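Local coordinates for protein guanine deaminase (Escherichia coli, PDB 6OHB) that catalyses the zinc-dependent hydrolytic deamination of guanine to xanthine and ammonia, a step of purine degradation, at residues E5-A10 with D62-R67; H82-Q87 with L139-V144. One frame throughout, in Å; residues are numbered along the deposited sequence.

Interaction 1 of 2, residues E5-A10 with D62-R67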
loop_
_atom_site.group_PDB
_atom_site.type_symbol
_atom_site.label_atom_id
_atom_site.label_comp_id
_atom_site.label_asym_id
_atom_site.label_seq_id
_atom_site.Cartn_x
_atom_site.Cartn_y
_atom_site.Cartn_z
ATOM N N GLU A 5 39.184 15.657 24.425
ATOM C CA GLU A 5 37.785 15.965 24.701
ATOM C C GLU A 5 36.851 14.894 24.130
ATOM O O GLU A 5 36.692 13.819 24.713
ATOM C CB GLU A 5 37.423 17.343 24.136
ATOM N N HIS A 6 36.242 15.196 22.987
ATOM C CA HIS A 6 35.278 14.313 22.347
ATOM C C HIS A 6 35.895 13.618 21.134
ATOM O O HIS A 6 36.984 13.960 20.668
ATOM C CB HIS A 6 34.027 15.096 21.941
ATOM C CG HIS A 6 33.144 15.458 23.092
ATOM N ND1 HIS A 6 31.912 14.870 23.300
ATOM C CD2 HIS A 6 33.310 16.348 24.100
ATOM C CE1 HIS A 6 31.359 15.383 24.383
ATOM N NE2 HIS A 6 32.187 16.281 24.889
ATOM N N THR A 7 35.162 12.638 20.611
ATOM C CA THR A 7 35.667 11.711 19.609
ATOM C C THR A 7 34.803 11.737 18.352
ATOM O O THR A 7 33.656 12.189 18.365
ATOM C CB THR A 7 35.704 10.290 20.171
ATOM O OG1 THR A 7 36.158 9.383 19.159
ATOM C CG2 THR A 7 34.310 9.892 20.630
ATOM N N LEU A 8 35.363 11.206 17.269
ATOM C CA LEU A 8 34.750 11.218 15.949
ATOM C C LEU A 8 34.143 9.857 15.602
ATOM O O LEU A 8 34.540 8.815 16.133
ATOM C CB LEU A 8 35.794 11.599 14.896
ATOM C CG LEU A 8 35.459 12.603 13.795
ATOM C CD1 LEU A 8 34.529 13.685 14.302
ATOM C CD2 LEU A 8 36.742 13.228 13.269
ATOM N N LYS A 9 33.158 9.884 14.700
ATOM C CA LYS A 9 32.666 8.692 14.015
ATOM C C LYS A 9 32.676 8.962 12.520
ATOM O O LYS A 9 32.386 10.082 12.089
ATOM C CB LYS A 9 31.242 8.297 14.448
ATOM C CG LYS A 9 31.105 7.898 15.903
ATOM C CD LYS A 9 29.701 7.378 16.197
ATOM C CE LYS A 9 29.399 7.422 17.687
ATOM N NZ LYS A 9 28.117 6.746 18.020
ATOM N N ALA A 10 32.994 7.933 11.734
ATOM C CA ALA A 10 33.089 8.036 10.282
ATOM C C ALA A 10 32.119 7.065 9.625
ATOM O O ALA A 10 32.138 5.867 9.925
ATOM C CB ALA A 10 34.515 7.751 9.805
ATOM N N ASP A 62 43.360 7.745 13.321
ATOM C CA ASP A 62 43.810 6.360 13.315
ATOM C C ASP A 62 43.103 5.514 14.366
ATOM O O ASP A 62 43.171 4.283 14.297
ATOM C CB ASP A 62 45.322 6.302 13.552
ATOM C CG ASP A 62 46.085 7.318 12.721
ATOM O OD1 ASP A 62 45.916 8.530 12.971
ATOM O OD2 ASP A 62 46.862 6.912 11.830
ATOM N N THR A 63 42.440 6.145 15.339
ATOM C CA THR A 63 41.806 5.420 16.435
ATOM C C THR A 63 40.456 4.810 16.075
ATOM O O THR A 63 39.999 3.902 16.778
ATOM C CB THR A 63 41.602 6.367 17.623
ATOM O OG1 THR A 63 42.698 7.288 17.702
ATOM C CG2 THR A 63 41.491 5.585 18.932
ATOM N N ILE A 64 39.813 5.269 15.004
ATOM C CA ILE A 64 38.463 4.842 14.664
ATOM C C ILE A 64 38.475 4.111 13.331
ATOM O O ILE A 64 39.267 4.428 12.436
ATOM C CB ILE A 64 37.474 6.028 14.633
ATOM C CG1 ILE A 64 37.615 6.823 13.335
ATOM C CG2 ILE A 64 37.679 6.927 15.845
ATOM C CD1 ILE A 64 36.618 7.943 13.195
ATOM N N ARG A 65 37.640 3.087 13.230
ATOM C CA ARG A 65 37.355 2.428 11.967
ATOM C C ARG A 65 36.051 2.976 11.396
ATOM O O ARG A 65 35.093 3.240 12.134
ATOM C CB ARG A 65 37.326 0.912 12.149
ATOM C CG ARG A 65 38.730 0.389 12.482
ATOM C CD ARG A 65 38.929 -1.083 12.173
ATOM N NE ARG A 65 38.736 -1.407 10.760
ATOM C CZ ARG A 65 39.670 -1.290 9.820
ATOM N NH1 ARG A 65 40.880 -0.839 10.129
ATOM N NH2 ARG A 65 39.390 -1.621 8.566
ATOM N N VAL A 66 36.027 3.171 10.083
ATOM C CA VAL A 66 34.868 3.757 9.421
ATOM C C VAL A 66 33.794 2.693 9.241
ATOM O O VAL A 66 34.090 1.521 8.979
ATOM C CB VAL A 66 35.280 4.380 8.071
ATOM C CG1 VAL A 66 36.026 3.368 7.228
ATOM C CG2 VAL A 66 34.063 4.908 7.321
ATOM N N ARG A 67 32.540 3.087 9.464
ATOM C CA ARG A 67 31.388 2.232 9.191
ATOM C C ARG A 67 31.118 2.282 7.693
ATOM O O ARG A 67 30.748 3.332 7.158
ATOM C CB ARG A 67 30.173 2.688 9.991
ATOM C CG ARG A 67 30.389 2.644 11.491
ATOM C CD ARG A 67 30.282 4.034 12.093
ATOM N NE ARG A 67 30.824 4.093 13.447
ATOM C CZ ARG A 67 30.155 3.732 14.539
ATOM N NH1 ARG A 67 28.910 3.276 14.442
ATOM N NH2 ARG A 67 30.734 3.825 15.729
HETATM O O HOH W 1 33.473 5.431 13.122
#
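The guanidinium of R67 has K9 lying across one face: K9 CD sits 3.7 Å from R67 NH2, off toward the rim of the group, and the two side chains run obliquely past each other. At its edge, in the plane, R67 NE donates to a water at 3.0 Å. R67 reaches back along the 5-10 segment because its chain bends at chi2 (118°). The water also accepts from the backbone N of A10 and donates to the carbonyl of R65, so it bridges the two backbones where they do not meet directly. Two residues beyond R65 they do: R67 N donates to A10 O at 2.8 Å, where strand 67-70 begins to pair in parallel with strand 8-12, at the edge of a four-stranded mixed sheet. Beside this bond V66 CG2 leans on A10, 3.8 Å from A10 CB. I64 brings the tip of its longer branch, CD1, between L8 and A10, at 4.0 Å from A10 CB, while its CG2 rests near L8 O. The A10 side chain also touches L39 and L41 of strand 38-43. Two positive ends lie close here, K9 NZ and R67 NH2 being 4.5 Å apart. K9 NZ, however, is hydrogen-bonded to the carbonyl of G432, and the mild repulsion expected between the charges is probably eased by that carbonyl.

Interaction 2 of 2, residues H82-Q87 with L139-V144. With ZN (zinc ion), chain E.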
loop_
_atom_site.group_PDB
_atom_site.type_symbol
_atom_site.label_atom_id
_atom_site.label_comp_id
_atom_site.label_asym_id
_atom_site.label_seq_id
_atom_site.Cartn_x
_atom_site.Cartn_y
_atom_site.Cartn_z
ATOM N N HIS A 82 2.354 13.638 12.115
ATOM C CA HIS A 82 1.128 13.375 12.878
ATOM C C HIS A 82 1.004 11.872 13.096
ATOM O O HIS A 82 0.806 11.122 12.136
ATOM C CB HIS A 82 -0.110 13.929 12.171
ATOM C CG HIS A 82 -1.394 13.664 12.900
ATOM N ND1 HIS A 82 -1.737 14.310 14.068
ATOM C CD2 HIS A 82 -2.413 12.814 12.629
ATOM C CE1 HIS A 82 -2.914 13.876 14.482
ATOM N NE2 HIS A 82 -3.347 12.968 13.625
ATOM N N ILE A 83 1.111 11.443 14.348
ATOM C CA ILE A 83 0.991 10.032 14.694
ATOM C C ILE A 83 0.461 9.943 16.120
ATOM O O ILE A 83 0.793 10.773 16.970
ATOM C CB ILE A 83 2.342 9.302 14.503
ATOM C CG1 ILE A 83 2.210 7.811 14.822
ATOM C CG2 ILE A 83 3.452 9.967 15.317
ATOM C CD1 ILE A 83 3.432 6.996 14.437
ATOM N N HIS A 84 -0.398 8.955 16.367
ATOM C CA HIS A 84 -1.027 8.742 17.670
ATOM C C HIS A 84 -0.301 7.592 18.379
ATOM O O HIS A 84 -0.356 6.445 17.926
ATOM C CB HIS A 84 -2.526 8.448 17.513
ATOM C CG HIS A 84 -3.343 9.576 16.935
ATOM N ND1 HIS A 84 -4.186 10.356 17.702
ATOM C CD2 HIS A 84 -3.506 10.003 15.661
ATOM C CE1 HIS A 84 -4.801 11.236 16.933
ATOM N NE2 HIS A 84 -4.399 11.049 15.692
ATOM N N TYR A 85 0.403 7.908 19.475
ATOM C CA TYR A 85 1.100 6.885 20.260
ATOM C C TYR A 85 0.196 5.774 20.799
ATOM O O TYR A 85 0.550 4.592 20.635
ATOM C CB TYR A 85 1.892 7.583 21.379
ATOM C CG TYR A 85 1.973 6.876 22.723
ATOM C CD1 TYR A 85 2.603 5.640 22.859
ATOM C CD2 TYR A 85 1.448 7.470 23.869
ATOM C CE1 TYR A 85 2.682 5.006 24.088
ATOM C CE2 TYR A 85 1.528 6.844 25.106
ATOM C CZ TYR A 85 2.144 5.615 25.209
ATOM O OH TYR A 85 2.221 4.993 26.438
ATOM N N PRO A 86 -0.947 6.054 21.464
ATOM C CA PRO A 86 -1.698 4.962 22.107
ATOM C C PRO A 86 -2.704 4.270 21.196
ATOM O O PRO A 86 -3.843 4.026 21.610
ATOM C CB PRO A 86 -2.406 5.675 23.261
ATOM C CG PRO A 86 -2.713 7.021 22.699
ATOM C CD PRO A 86 -1.549 7.367 21.777
ATOM N N GLN A 87 -2.316 3.951 19.959
ATOM C CA GLN A 87 -3.269 3.392 19.007
ATOM C C GLN A 87 -2.678 2.306 18.117
ATOM O O GLN A 87 -3.325 1.917 17.134
ATOM C CB GLN A 87 -3.849 4.504 18.127
ATOM C CG GLN A 87 -4.819 5.430 18.841
ATOM C CD GLN A 87 -5.373 6.495 17.925
ATOM O OE1 GLN A 87 -5.166 6.451 16.711
ATOM N NE2 GLN A 87 -6.092 7.454 18.496
ATOM N N LEU A 139 5.945 14.201 15.516
ATOM C CA LEU A 139 5.012 15.004 16.293
ATOM C C LEU A 139 3.889 14.056 16.700
ATOM O O LEU A 139 3.160 13.546 15.843
ATOM C CB LEU A 139 4.507 16.187 15.472
ATOM C CG LEU A 139 3.285 16.947 15.983
ATOM C CD1 LEU A 139 3.526 17.499 17.382
ATOM C CD2 LEU A 139 2.917 18.059 15.008
ATOM N N VAL A 140 3.777 13.789 17.998
ATOM C CA VAL A 140 3.086 12.612 18.507
ATOM C C VAL A 140 1.905 13.051 19.361
ATOM O O VAL A 140 2.076 13.809 20.322
ATOM C CB VAL A 140 4.028 11.715 19.332
ATOM C CG1 VAL A 140 3.283 10.476 19.806
ATOM C CG2 VAL A 140 5.264 11.338 18.531
ATOM N N PHE A 141 0.716 12.562 19.020
ATOM C CA PHE A 141 -0.415 12.673 19.931
ATOM C C PHE A 141 -0.203 11.738 21.112
ATOM O O PHE A 141 0.099 10.554 20.936
ATOM C CB PHE A 141 -1.721 12.332 19.220
ATOM C CG PHE A 141 -2.595 13.522 18.943
ATOM C CD1 PHE A 141 -2.177 14.507 18.066
ATOM C CD2 PHE A 141 -3.831 13.651 19.554
ATOM C CE1 PHE A 141 -2.972 15.599 17.799
ATOM C CE2 PHE A 141 -4.636 14.739 19.294
ATOM C CZ PHE A 141 -4.210 15.716 18.412
ATOM N N GLY A 142 -0.346 12.273 22.316
ATOM C CA GLY A 142 -0.276 11.458 23.510
ATOM C C GLY A 142 -1.607 10.909 23.984
ATOM O O GLY A 142 -2.487 10.557 23.192
ATOM N N THR A 143 -1.751 10.837 25.302
ATOM C CA THR A 143 -2.978 10.446 25.967
ATOM C C THR A 143 -3.659 11.674 26.555
ATOM O O THR A 143 -3.154 12.798 26.486
ATOM C CB THR A 143 -2.660 9.460 27.092
ATOM O OG1 THR A 143 -1.426 9.854 27.721
ATOM C CG2 THR A 143 -2.513 8.056 26.554
ATOM N N VAL A 144 -4.836 11.455 27.138
ATOM C CA VAL A 144 -5.370 12.474 28.030
ATOM C C VAL A 144 -4.711 12.349 29.399
ATOM O O VAL A 144 -4.570 13.342 30.116
ATOM C CB VAL A 144 -6.900 12.368 28.123
ATOM C CG1 VAL A 144 -7.486 13.678 28.608
ATOM C CG2 VAL A 144 -7.479 11.983 26.780
HETATM ZN ZN ZN E . -4.918 11.779 14.017
HETATM O O HOH W 2 -4.182 9.921 20.351
#
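I83 O accepts the shortest polar bond between these strands, from F141 N at 2.7 Å, and V140 CA adds a CH···O contact to the same oxygen. I83 N to L139 O is longer and more bent (3.3 Å, 137° at the hydrogen), and Y85 N to F141 O carries the parallel pairing just past the strand end. On one face of the sheet I83 and V140 lie side by side, CG2 to CG2, against F126 of helix 116-132. These are neighbouring strands of the amidohydrolase TIM barrel, and H82 and H84 form the HxH pair at the end of the first. Each binds the zinc ion through NE2, at 2.0 and 1.9 Å, with H237 and D327 also in the site. F141 packs against both rings. With CG anti to the backbone N (chi1 179°), H82 turns its edge to the phenyl face in an offset edge-to-face pair, whereas H84 CE1 lies over an F141 face, 3.7 Å from CD2, its ring tilted obliquely. Further bonds help to set the imidazole orientations: H82 ND1 pairs with H235, and H84 ND1 donates to a water at 2.7 Å, which returns a weak bond to G142 O. P86 CG, in a probable substrate-binding loop, touches T143 CG2 at 4.0 Å.

Overall arrangement
Interaction 1 comes first along the chain and closes before interaction 2 opens. Their centres stand about 37 Å apart, and their nearest atoms about 23 Å, with no touch between them. Interaction 1 lies near the surface, in the small beta domain, where strands 8-12 and 67-70 pair in a four-stranded sheet. Interaction 2 is buried in the catalytic barrel, joining strands 73-84 and 135-141. Only a short link separates strand 67-70 from strand 73-84, so the chain passes quickly from the small domain to the zinc-binding end of the barrel. Interaction 1 belongs to the small domain, and interaction 2 supplies two of the four zinc-binding residues.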